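Local coordinates for protein phosphoribosylaminoimidazole carboxylase, ATPase subunit (Thermotoga maritima, PDB 3AX6) that probably catalyses the ATP-dependent carboxylation of 5-aminoimidazole ribonucleotide with bicarbonate to N5-carboxyaminoimidazole ribonucleotide, a step of purine biosynthesis, and binds ADP, at residues A214-E218 against K219-I223; K79-Y82 against N83-Y86. All blocks are in the same frame, centred on the assembly; numbering follows the deposited sequence.

Contact 1 of 2, residues A214-E218 against K219-I223; sequences ARIEE and KYSKI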
ATOM      1  N   ALA A 214       7.540 -19.676  -7.998  1.00 15.10           N
ATOM      2  CA  ALA A 214       8.752 -20.428  -8.298  1.00 15.00           C
ATOM      3  C   ALA A 214       8.575 -21.193  -9.603  1.00 14.98           C
ATOM      4  O   ALA A 214       7.487 -21.686  -9.903  1.00 16.52           O
ATOM      5  CB  ALA A 214       9.065 -21.391  -7.160  1.00 15.51           C
ATOM      6  N   ARG A 215       9.643 -21.279 -10.389  1.00 14.03           N
ATOM      7  CA  ARG A 215       9.574 -21.996 -11.651  1.00 14.63           C
ATOM      8  C   ARG A 215       9.905 -23.455 -11.383  1.00 15.42           C
ATOM      9  O   ARG A 215      11.017 -23.917 -11.646  1.00 12.89           O
ATOM     10  CB  ARG A 215      10.553 -21.398 -12.654  1.00 12.16           C
ATOM     11  CG  ARG A 215      10.391 -19.904 -12.791  1.00 12.92           C
ATOM     12  CD  ARG A 215      11.685 -19.229 -12.463  1.00 14.38           C
ATOM     13  NE  ARG A 215      12.400 -18.878 -13.674  1.00 13.38           N
ATOM     14  CZ  ARG A 215      13.718 -18.788 -13.759  1.00 12.85           C
ATOM     15  NH1 ARG A 215      14.478 -19.030 -12.696  1.00 12.82           N
ATOM     16  NH2 ARG A 215      14.271 -18.439 -14.909  1.00 14.39           N
ATOM     17  N   ILE A 216       8.926 -24.167 -10.833  1.00 15.42           N
ATOM     18  CA  ILE A 216       9.084 -25.580 -10.514  1.00 15.82           C
ATOM     19  C   ILE A 216       7.833 -26.343 -10.915  1.00 17.16           C
ATOM     20  O   ILE A 216       6.747 -25.765 -11.020  1.00 17.27           O
ATOM     21  CB  ILE A 216       9.301 -25.797  -9.009  1.00 13.07           C
ATOM     22  CG1 ILE A 216       8.127 -25.190  -8.230  1.00 10.57           C
ATOM     23  CG2 ILE A 216      10.651 -25.210  -8.591  1.00 12.56           C
ATOM     24  CD1 ILE A 216       8.144 -25.507  -6.749  1.00 10.74           C
ATOM     25  N   GLU A 217       7.983 -27.642 -11.136  1.00 18.26           N
ATOM     26  CA  GLU A 217       6.842 -28.454 -11.507  1.00 20.26           C
ATOM     27  C   GLU A 217       5.765 -28.348 -10.425  1.00 21.27           C
ATOM     28  O   GLU A 217       6.062 -28.380  -9.231  1.00 22.07           O
ATOM     29  CB  GLU A 217       7.274 -29.906 -11.692  1.00 22.05           C
ATOM     30  CG  GLU A 217       8.219 -30.120 -12.852  1.00 23.38           C
ATOM     31  CD  GLU A 217       8.354 -31.581 -13.216  1.00 24.95           C
ATOM     32  OE1 GLU A 217       7.313 -32.270 -13.265  1.00 24.38           O
ATOM     33  OE2 GLU A 217       9.491 -32.038 -13.466  1.00 27.89           O
ATOM     34  N   GLU A 218       4.517 -28.208 -10.850  1.00 21.79           N
ATOM     35  CA  GLU A 218       3.406 -28.090  -9.919  1.00 23.41           C
ATOM     36  C   GLU A 218       3.434 -29.144  -8.798  1.00 23.03           C
ATOM     37  O   GLU A 218       2.984 -28.879  -7.680  1.00 22.03           O
ATOM     38  CB  GLU A 218       2.085 -28.163 -10.688  1.00 27.76           C
ATOM     39  CG  GLU A 218       0.839 -28.185  -9.812  1.00 34.68           C
ATOM     40  CD  GLU A 218       0.682 -26.933  -8.958  1.00 39.27           C
ATOM     41  OE1 GLU A 218       0.480 -25.836  -9.528  1.00 42.43           O
ATOM     42  OE2 GLU A 218       0.760 -27.046  -7.714  1.00 40.91           O
ATOM     43  N   LYS A 219       3.963 -30.333  -9.079  1.00 21.08           N
ATOM     44  CA  LYS A 219       4.006 -31.362  -8.048  1.00 19.03           C
ATOM     45  C   LYS A 219       4.845 -30.878  -6.871  1.00 18.62           C
ATOM     46  O   LYS A 219       4.505 -31.121  -5.718  1.00 18.33           O
ATOM     47  CB  LYS A 219       4.582 -32.680  -8.599  1.00 19.12           C
ATOM     48  CG  LYS A 219       6.078 -32.674  -8.909  1.00 18.34           C
ATOM     49  CD  LYS A 219       6.482 -33.934  -9.661  1.00 17.83           C
ATOM     50  CE  LYS A 219       7.934 -33.871 -10.103  1.00 20.89           C
ATOM     51  NZ  LYS A 219       8.304 -34.993 -11.015  1.00 19.96           N
ATOM     52  N   TYR A 220       5.937 -30.181  -7.161  1.00 17.78           N
ATOM     53  CA  TYR A 220       6.796 -29.687  -6.094  1.00 19.15           C
ATOM     54  C   TYR A 220       6.139 -28.542  -5.329  1.00 19.04           C
ATOM     55  O   TYR A 220       6.231 -28.485  -4.107  1.00 20.19           O
ATOM     56  CB  TYR A 220       8.154 -29.258  -6.656  1.00 18.51           C
ATOM     57  CG  TYR A 220       8.983 -30.422  -7.169  1.00 19.69           C
ATOM     58  CD1 TYR A 220       9.223 -31.545  -6.366  1.00 18.84           C
ATOM     59  CD2 TYR A 220       9.518 -30.409  -8.457  1.00 19.90           C
ATOM     60  CE1 TYR A 220       9.974 -32.626  -6.840  1.00 15.36           C
ATOM     61  CE2 TYR A 220      10.271 -31.481  -8.936  1.00 18.00           C
ATOM     62  CZ  TYR A 220      10.493 -32.584  -8.124  1.00 16.82           C
ATOM     63  OH  TYR A 220      11.225 -33.644  -8.614  1.00 19.61           O
ATOM     64  N   SER A 221       5.466 -27.649  -6.050  1.00 19.12           N
ATOM     65  CA  SER A 221       4.772 -26.509  -5.446  1.00 20.33           C
ATOM     66  C   SER A 221       3.726 -26.990  -4.447  1.00 18.92           C
ATOM     67  O   SER A 221       3.590 -26.438  -3.355  1.00 16.08           O
ATOM     68  CB  SER A 221       4.063 -25.688  -6.524  1.00 21.64           C
ATOM     69  OG  SER A 221       4.836 -25.631  -7.705  1.00 28.22           O
ATOM     70  N   LYS A 222       2.978 -28.017  -4.841  1.00 19.14           N
ATOM     71  CA  LYS A 222       1.936 -28.577  -3.994  1.00 19.46           C
ATOM     72  C   LYS A 222       2.511 -29.123  -2.688  1.00 17.85           C
ATOM     73  O   LYS A 222       1.979 -28.861  -1.610  1.00 17.97           O
ATOM     74  CB  LYS A 222       1.186 -29.672  -4.755  1.00 23.21           C
ATOM     75  CG  LYS A 222       0.062 -30.340  -3.972  1.00 28.24           C
ATOM     76  CD  LYS A 222      -0.820 -31.176  -4.895  1.00 32.32           C
ATOM     77  CE  LYS A 222      -1.873 -31.962  -4.123  1.00 33.99           C
ATOM     78  NZ  LYS A 222      -1.246 -32.983  -3.231  1.00 36.80           N
ATOM     79  N   ILE A 223       3.603 -29.873  -2.786  1.00 17.20           N
ATOM     80  CA  ILE A 223       4.246 -30.445  -1.605  1.00 16.90           C
ATOM     81  C   ILE A 223       4.902 -29.373  -0.726  1.00 15.32           C
ATOM     82  O   ILE A 223       4.880 -29.477   0.497  1.00 14.29           O
ATOM     83  CB  ILE A 223       5.314 -31.493  -2.012  1.00 19.08           C
ATOM     84  CG1 ILE A 223       4.620 -32.742  -2.562  1.00 19.07           C
ATOM     85  CG2 ILE A 223       6.214 -31.839  -0.813  1.00 17.72           C
ATOM     86  CD1 ILE A 223       5.585 -33.829  -3.030  1.00 20.30           C
TER
HETATM   87  O   HOH W   1       4.255 -24.823  -9.944  1.00 22.49           O
HETATM   88  O   HOH W   2       4.264 -31.812 -11.966  1.00 21.63           O
HETATM   89  O   HOH W   3       6.699 -35.124 -13.193  1.00 21.97           O
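Glu-217 and Lys-219 run alongside each other outward from the start of helix 218-235. Beyond CG both chains are extended; the lysine chain starts with CG wedged against both backbone neighbours of CA (chi1 71°), which places CG over the centre of the Tyr-220 ring, 4.0 Å above its plane. The charged ends meet only loosely: Glu-217 OE1 is 3.7 Å from Lys-219 NZ, a long salt bridge, but water 3 closes the gap, donating to OE1 at 2.9 Å and accepting from NZ at 2.7 Å. Glu-217 occupies the N-cap position, yet its carboxylate is turned outward and touches the Lys-219 backbone N only indirectly, through water 2, whose bond to OE1 is weak. Its carbonyl faces the first turn: Tyr-220 N bonds to Glu-217 O at 2.7 Å from above the carbonyl plane (41° out of it), and Ser-221 N adds a weak bond. One residue on, Lys-222 N makes a straighter bond to Glu-218 O at 3.0 Å. On the inner flank Ile-216 CD1 packs at 3.8 Å on Tyr-220 CB, while its CG1 lies 3.4 Å from Ser-221 OG. That hydroxyl is hydrogen-bonded to water 1, which donates to Ile-216 O. Both Ile-216 and Tyr-220 continue onto Leu-247 of strand 239-248, so the apolar side seats the turn on the sheet of the ATP-grasp domain. Direct backbone bonds and apolar packing thus hold the helix start, whereas the surface ion pair, long and water-mediated, is likely to contribute little by itself.

Contact 2 of 2, residues K79-Y82 against N83-Y86; sequences KKLY and NEGY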
ATOM      1  N   LYS A  79       7.994 -14.515  27.625  1.00 23.56           N
ATOM      2  CA  LYS A  79       7.434 -15.792  28.044  1.00 24.42           C
ATOM      3  C   LYS A  79       6.738 -15.583  29.382  1.00 23.78           C
ATOM      4  O   LYS A  79       5.671 -16.134  29.639  1.00 24.66           O
ATOM      5  CB  LYS A  79       8.537 -16.841  28.194  1.00 25.32           C
ATOM      6  CG  LYS A  79       8.004 -18.222  28.553  1.00 29.19           C
ATOM      7  CD  LYS A  79       9.122 -19.229  28.855  1.00 32.98           C
ATOM      8  CE  LYS A  79       9.939 -19.594  27.619  1.00 32.97           C
ATOM      9  NZ  LYS A  79      10.737 -18.449  27.098  1.00 34.91           N
ATOM     10  N   LYS A  80       7.356 -14.781  30.236  1.00 23.86           N
ATOM     11  CA  LYS A  80       6.791 -14.484  31.542  1.00 25.39           C
ATOM     12  C   LYS A  80       5.406 -13.855  31.364  1.00 23.17           C
ATOM     13  O   LYS A  80       4.408 -14.350  31.892  1.00 21.24           O
ATOM     14  CB  LYS A  80       7.731 -13.533  32.296  1.00 29.37           C
ATOM     15  CG  LYS A  80       7.193 -12.993  33.613  1.00 34.60           C
ATOM     16  CD  LYS A  80       8.290 -12.290  34.410  1.00 38.45           C
ATOM     17  CE  LYS A  80       7.764 -11.708  35.722  1.00 40.63           C
ATOM     18  NZ  LYS A  80       6.805 -10.586  35.503  1.00 43.41           N
ATOM     19  N   LEU A  81       5.361 -12.771  30.598  1.00 21.37           N
ATOM     20  CA  LEU A  81       4.122 -12.053  30.331  1.00 20.19           C
ATOM     21  C   LEU A  81       3.102 -12.933  29.627  1.00 21.03           C
ATOM     22  O   LEU A  81       1.902 -12.850  29.898  1.00 20.47           O
ATOM     23  CB  LEU A  81       4.418 -10.826  29.481  1.00 17.97           C
ATOM     24  CG  LEU A  81       5.317  -9.827  30.204  1.00 18.98           C
ATOM     25  CD1 LEU A  81       6.064  -8.996  29.182  1.00 18.61           C
ATOM     26  CD2 LEU A  81       4.477  -8.961  31.154  1.00 17.42           C
ATOM     27  N   TYR A  82       3.581 -13.779  28.725  1.00 19.59           N
ATOM     28  CA  TYR A  82       2.695 -14.668  28.000  1.00 19.53           C
ATOM     29  C   TYR A  82       2.036 -15.658  28.956  1.00 20.32           C
ATOM     30  O   TYR A  82       0.887 -16.047  28.758  1.00 21.69           O
ATOM     31  CB  TYR A  82       3.475 -15.409  26.915  1.00 18.64           C
ATOM     32  CG  TYR A  82       2.696 -16.499  26.221  1.00 19.95           C
ATOM     33  CD1 TYR A  82       2.676 -17.804  26.726  1.00 21.23           C
ATOM     34  CD2 TYR A  82       2.009 -16.243  25.035  1.00 20.78           C
ATOM     35  CE1 TYR A  82       2.003 -18.827  26.064  1.00 18.57           C
ATOM     36  CE2 TYR A  82       1.330 -17.260  24.365  1.00 21.66           C
ATOM     37  CZ  TYR A  82       1.336 -18.551  24.882  1.00 20.79           C
ATOM     38  OH  TYR A  82       0.704 -19.565  24.194  1.00 24.14           O
ATOM     39  N   ASN A  83       2.761 -16.059  29.995  1.00 20.23           N
ATOM     40  CA  ASN A  83       2.223 -16.993  30.973  1.00 20.08           C
ATOM     41  C   ASN A  83       1.245 -16.310  31.917  1.00 21.34           C
ATOM     42  O   ASN A  83       0.495 -16.980  32.622  1.00 21.36           O
ATOM     43  CB  ASN A  83       3.357 -17.640  31.758  1.00 18.99           C
ATOM     44  CG  ASN A  83       4.031 -18.748  30.984  1.00 18.46           C
ATOM     45  OD1 ASN A  83       5.197 -19.061  31.211  1.00 19.60           O
ATOM     46  ND2 ASN A  83       3.293 -19.361  30.070  1.00 14.96           N
ATOM     47  N   GLU A  84       1.253 -14.978  31.926  1.00 22.11           N
ATOM     48  CA  GLU A  84       0.338 -14.216  32.771  1.00 22.50           C
ATOM     49  C   GLU A  84      -0.937 -13.911  31.991  1.00 21.50           C
ATOM     50  O   GLU A  84      -1.813 -13.201  32.479  1.00 22.71           O
ATOM     51  CB  GLU A  84       0.963 -12.893  33.225  1.00 24.04           C
ATOM     52  CG  GLU A  84       2.314 -13.015  33.905  1.00 28.81           C
ATOM     53  CD  GLU A  84       2.676 -11.774  34.700  1.00 30.00           C
ATOM     54  OE1 GLU A  84       2.149 -11.620  35.821  1.00 31.39           O
ATOM     55  OE2 GLU A  84       3.477 -10.950  34.206  1.00 33.36           O
ATOM     56  N   GLY A  85      -1.023 -14.423  30.769  1.00 19.66           N
ATOM     57  CA  GLY A  85      -2.207 -14.197  29.962  1.00 16.43           C
ATOM     58  C   GLY A  85      -2.131 -13.122  28.890  1.00 16.12           C
ATOM     59  O   GLY A  85      -3.062 -12.986  28.102  1.00 16.19           O
ATOM     60  N   TYR A  86      -1.047 -12.353  28.844  1.00 15.92           N
ATOM     61  CA  TYR A  86      -0.919 -11.313  27.825  1.00 16.01           C
ATOM     62  C   TYR A  86      -0.788 -11.898  26.430  1.00 15.90           C
ATOM     63  O   TYR A  86      -0.099 -12.891  26.219  1.00 17.09           O
ATOM     64  CB  TYR A  86       0.267 -10.397  28.124  1.00 14.89           C
ATOM     65  CG  TYR A  86       0.030  -9.563  29.352  1.00 15.86           C
ATOM     66  CD1 TYR A  86       0.593  -9.917  30.575  1.00 16.38           C
ATOM     67  CD2 TYR A  86      -0.808  -8.452  29.306  1.00 15.84           C
ATOM     68  CE1 TYR A  86       0.330  -9.187  31.729  1.00 17.11           C
ATOM     69  CE2 TYR A  86      -1.085  -7.713  30.457  1.00 17.79           C
ATOM     70  CZ  TYR A  86      -0.510  -8.087  31.666  1.00 19.25           C
ATOM     71  OH  TYR A  86      -0.766  -7.363  32.809  1.00 18.79           O
TER
HETATM   72  O   HOH W   4      -1.154 -15.267  26.815  1.00 27.52           O
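Lys-79 and Asn-83 run alongside each other in the last turn of helix 75-83, which a Schellman motif closes before strand 87-88. Asn-83 N bonds to Lys-79 O, but the polar ends of both side chains are used elsewhere: Lys-79 NZ pairs with Glu-96, and Asn-83 OD1 bonds to Tyr-93. Lys-80 lies next to Glu-84, and its NZ forms a salt bridge to OE2 of Glu-84 at 3.6 Å. Leu-81 then carries the cap. Its O takes Glu-84 N and, at 3.2 Å, Tyr-86 N from opposite faces of the carbonyl plane, while Tyr-86 CD1 comes up edge-on, in the ring plane, 3.3 Å from the same Leu-81 O. The two side chains pass at a slant, Leu-81 CD2 touching Tyr-86 CD1 at 4.0 Å, and both continue onto Val-60 of helix 53-61. Tyr-82 supplies the inner bond of the motif, its O accepting from Gly-85 N at 3.2 Å; Gly-85 has phi 101°, where a CB would press on the carbonyl O of Glu-84. With CG anti to the backbone N (chi1 172°), the Tyr-82 ring swings beside Asn-83, CD1 lying 3.7 Å from ND2 with ring and amide planes 62° apart. With an alanine here the ring is lost, and the Asn-83 amide and Pro-92 of helix 92-99 would probably each lose a neighbour. Water 4 sits over one face of the Tyr-82 ring, toward its rim, and donates to both Tyr-82 O, at 2.9 Å, and Tyr-86 O, at 2.7 Å.

Overall arrangement
Contact 2 comes first along the chain, in the preATP-grasp domain, and contact 1 follows in the ATP-grasp domain. Their centres are 40 Å apart and their nearest atoms about 26 Å, so neither touches the other. They lie at opposite kinds of helix end: residues 214-223 start helix 218-235, whereas residues 79-86 finish helix 75-83. Only contact 1 comes near the nucleotide, the side chain of Ile-216 lying about 10 Å from that of Glu-177, which binds ADP. Contact 2 is remote from the nucleotide-binding residues. Both are surface contacts, and neither is touched by the other subunit of the dimer.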